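Local coordinates for 65 kDa virulence protein (Salmonella typhimurium, PDB 2GWM) that probably transfers ADP-ribose from NAD+ to an arginine of host actin, blocking filament assembly and breaking down the cytoskeleton, at residues I123-L128 against I193-V198. Numbering follows the deposited sequence.
Sequences ILNIYL and IINMRV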
loop_
_atom_site.group_PDB
_atom_site.type_symbol
_atom_site.label_atom_id
_atom_site.label_comp_id
_atom_site.label_asym_id
_atom_site.label_seq_id
_atom_site.Cartn_x
_atom_site.Cartn_y
_atom_site.Cartn_z
ATOM N N ILE A 123 -10.903 -8.349 -2.433
ATOM C CA ILE A 123 -10.145 -7.914 -3.568
ATOM C C ILE A 123 -10.555 -6.499 -3.867
ATOM O O ILE A 123 -11.726 -6.178 -4.070
ATOM C CB ILE A 123 -10.425 -8.756 -4.840
ATOM C CG1 ILE A 123 -10.266 -10.255 -4.591
ATOM C CG2 ILE A 123 -9.539 -8.329 -6.002
ATOM C CD1 ILE A 123 -8.976 -10.659 -3.991
ATOM N N LEU A 124 -9.573 -5.612 -3.855
ATOM C CA LEU A 124 -9.784 -4.220 -4.292
ATOM C C LEU A 124 -9.434 -4.040 -5.751
ATOM O O LEU A 124 -8.350 -4.412 -6.214
ATOM C CB LEU A 124 -8.875 -3.294 -3.490
ATOM C CG LEU A 124 -9.001 -3.382 -2.003
ATOM C CD1 LEU A 124 -8.092 -2.348 -1.309
ATOM C CD2 LEU A 124 -10.389 -3.287 -1.472
ATOM N N ASN A 125 -10.365 -3.450 -6.513
ATOM C CA ASN A 125 -10.222 -3.108 -7.887
ATOM C C ASN A 125 -10.219 -1.596 -7.895
ATOM O O ASN A 125 -11.191 -0.990 -7.648
ATOM C CB ASN A 125 -11.476 -3.650 -8.653
ATOM C CG ASN A 125 -11.462 -3.350 -10.111
ATOM O OD1 ASN A 125 -10.448 -3.538 -10.804
ATOM N ND2 ASN A 125 -12.639 -2.892 -10.635
ATOM N N ILE A 126 -9.029 -1.033 -8.060
ATOM C CA ILE A 126 -8.759 0.392 -7.819
ATOM C C ILE A 126 -8.523 1.157 -9.092
ATOM O O ILE A 126 -7.469 1.012 -9.723
ATOM C CB ILE A 126 -7.535 0.547 -6.887
ATOM C CG1 ILE A 126 -7.704 -0.215 -5.593
ATOM C CG2 ILE A 126 -7.313 2.025 -6.581
ATOM C CD1 ILE A 126 -6.473 -0.212 -4.728
ATOM N N TYR A 127 -9.504 1.961 -9.488
ATOM C CA TYR A 127 -9.386 2.765 -10.680
ATOM C C TYR A 127 -8.561 4.007 -10.427
ATOM O O TYR A 127 -8.674 4.634 -9.383
ATOM C CB TYR A 127 -10.754 3.156 -11.192
ATOM C CG TYR A 127 -11.519 1.919 -11.690
ATOM C CD1 TYR A 127 -11.114 1.264 -12.846
ATOM C CD2 TYR A 127 -12.574 1.368 -10.959
ATOM C CE1 TYR A 127 -11.799 0.178 -13.331
ATOM C CE2 TYR A 127 -13.245 0.245 -11.404
ATOM C CZ TYR A 127 -12.844 -0.375 -12.591
ATOM O OH TYR A 127 -13.549 -1.496 -13.022
ATOM N N LEU A 128 -7.807 4.398 -11.428
ATOM C CA LEU A 128 -6.907 5.529 -11.343
ATOM C C LEU A 128 -7.202 6.505 -12.418
ATOM O O LEU A 128 -7.523 6.102 -13.511
ATOM C CB LEU A 128 -5.458 5.064 -11.553
ATOM C CG LEU A 128 -4.999 3.996 -10.565
ATOM C CD1 LEU A 128 -3.565 3.608 -10.910
ATOM C CD2 LEU A 128 -5.113 4.408 -9.088
ATOM N N ILE A 193 -15.527 -8.173 -3.583
ATOM C CA ILE A 193 -14.789 -7.227 -4.387
ATOM C C ILE A 193 -15.255 -5.855 -4.026
ATOM O O ILE A 193 -16.441 -5.596 -3.939
ATOM C CB ILE A 193 -14.981 -7.489 -5.943
ATOM C CG1 ILE A 193 -14.574 -8.905 -6.323
ATOM C CG2 ILE A 193 -14.277 -6.394 -6.790
ATOM C CD1 ILE A 193 -15.184 -9.318 -7.652
ATOM N N ILE A 194 -14.285 -4.945 -3.879
ATOM C CA ILE A 194 -14.595 -3.562 -3.642
ATOM C C ILE A 194 -13.989 -2.812 -4.795
ATOM O O ILE A 194 -12.793 -2.827 -5.009
ATOM C CB ILE A 194 -14.063 -3.014 -2.336
ATOM C CG1 ILE A 194 -14.531 -3.859 -1.173
ATOM C CG2 ILE A 194 -14.535 -1.564 -2.173
ATOM C CD1 ILE A 194 -14.022 -3.393 0.173
ATOM N N ASN A 195 -14.858 -2.117 -5.538
ATOM C CA ASN A 195 -14.487 -1.237 -6.649
ATOM C C ASN A 195 -14.300 0.155 -6.063
ATOM O O ASN A 195 -15.230 0.733 -5.498
ATOM C CB ASN A 195 -15.565 -1.251 -7.735
ATOM C CG ASN A 195 -15.775 -2.609 -8.311
ATOM O OD1 ASN A 195 -16.911 -3.192 -8.237
ATOM N ND2 ASN A 195 -14.747 -3.109 -8.950
ATOM N N MET A 196 -13.107 0.682 -6.239
ATOM C CA MET A 196 -12.662 1.938 -5.634
ATOM C C MET A 196 -12.079 2.833 -6.688
ATOM O O MET A 196 -11.681 2.375 -7.758
ATOM C CB MET A 196 -11.488 1.703 -4.646
ATOM C CG MET A 196 -11.757 0.775 -3.612
ATOM S SD MET A 196 -10.397 0.770 -2.491
ATOM C CE MET A 196 -11.259 0.546 -1.017
ATOM N N ARG A 197 -11.909 4.123 -6.345
ATOM C CA ARG A 197 -11.279 5.064 -7.247
ATOM C C ARG A 197 -10.371 5.986 -6.463
ATOM O O ARG A 197 -10.799 6.529 -5.439
ATOM C CB ARG A 197 -12.320 5.898 -7.981
ATOM C CG ARG A 197 -11.756 6.827 -9.015
ATOM C CD ARG A 197 -12.847 7.468 -9.900
ATOM N NE ARG A 197 -13.722 6.470 -10.439
ATOM C CZ ARG A 197 -13.483 5.716 -11.496
ATOM N NH1 ARG A 197 -12.425 5.912 -12.261
ATOM N NH2 ARG A 197 -14.327 4.728 -11.735
ATOM N N VAL A 198 -9.128 6.128 -6.905
ATOM C CA VAL A 198 -8.230 7.131 -6.271
ATOM C C VAL A 198 -8.673 8.527 -6.695
ATOM O O VAL A 198 -8.896 8.761 -7.873
ATOM C CB VAL A 198 -6.762 6.853 -6.618
ATOM C CG1 VAL A 198 -5.867 8.009 -6.116
ATOM C CG2 VAL A 198 -6.299 5.566 -5.991
#
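I193 packs its CG1 4.4 Å from CB of I123, a loose apolar pair whose branched shape suits an extended strand; I193 also packs on helix 168-175. I194 N donates to I123 O and its O accepts from N125 N. On the face of I194 and M196, L124 lies alongside I194, with L124 CD2 3.8 Å from I194 CB. N195, next on the other face, crosses N125 with the amide planes 81° apart; N125 ND2 makes a weak hydrogen bond to Y127 OH, which gives the buried amide a partner. Strand 192-198 is the central strand of the five-stranded mixed sheet of the ADP-ribosyltransferase domain, with 122-127 parallel beside it; L124 also lies near R81, a predicted active-site residue. M196 bends at its thioether, bringing CE within 4.0 Å of L124 CD2, a reach that an unbranched chain manages easily. R197, its CG trans to its own N (chi1 -176°), carries its guanidinium obliquely past the Y127 ring; Y127 CB, not the ring, lies over the guanidinium face, 3.4 Å from R197 NH1, and salt bridges to E160 and E129 hold the charge. V198 N bonds to Y127 O, while compact V198 CG2 touches both I126 CG2 (3.7 Å) and L128 CD2 (3.5 Å).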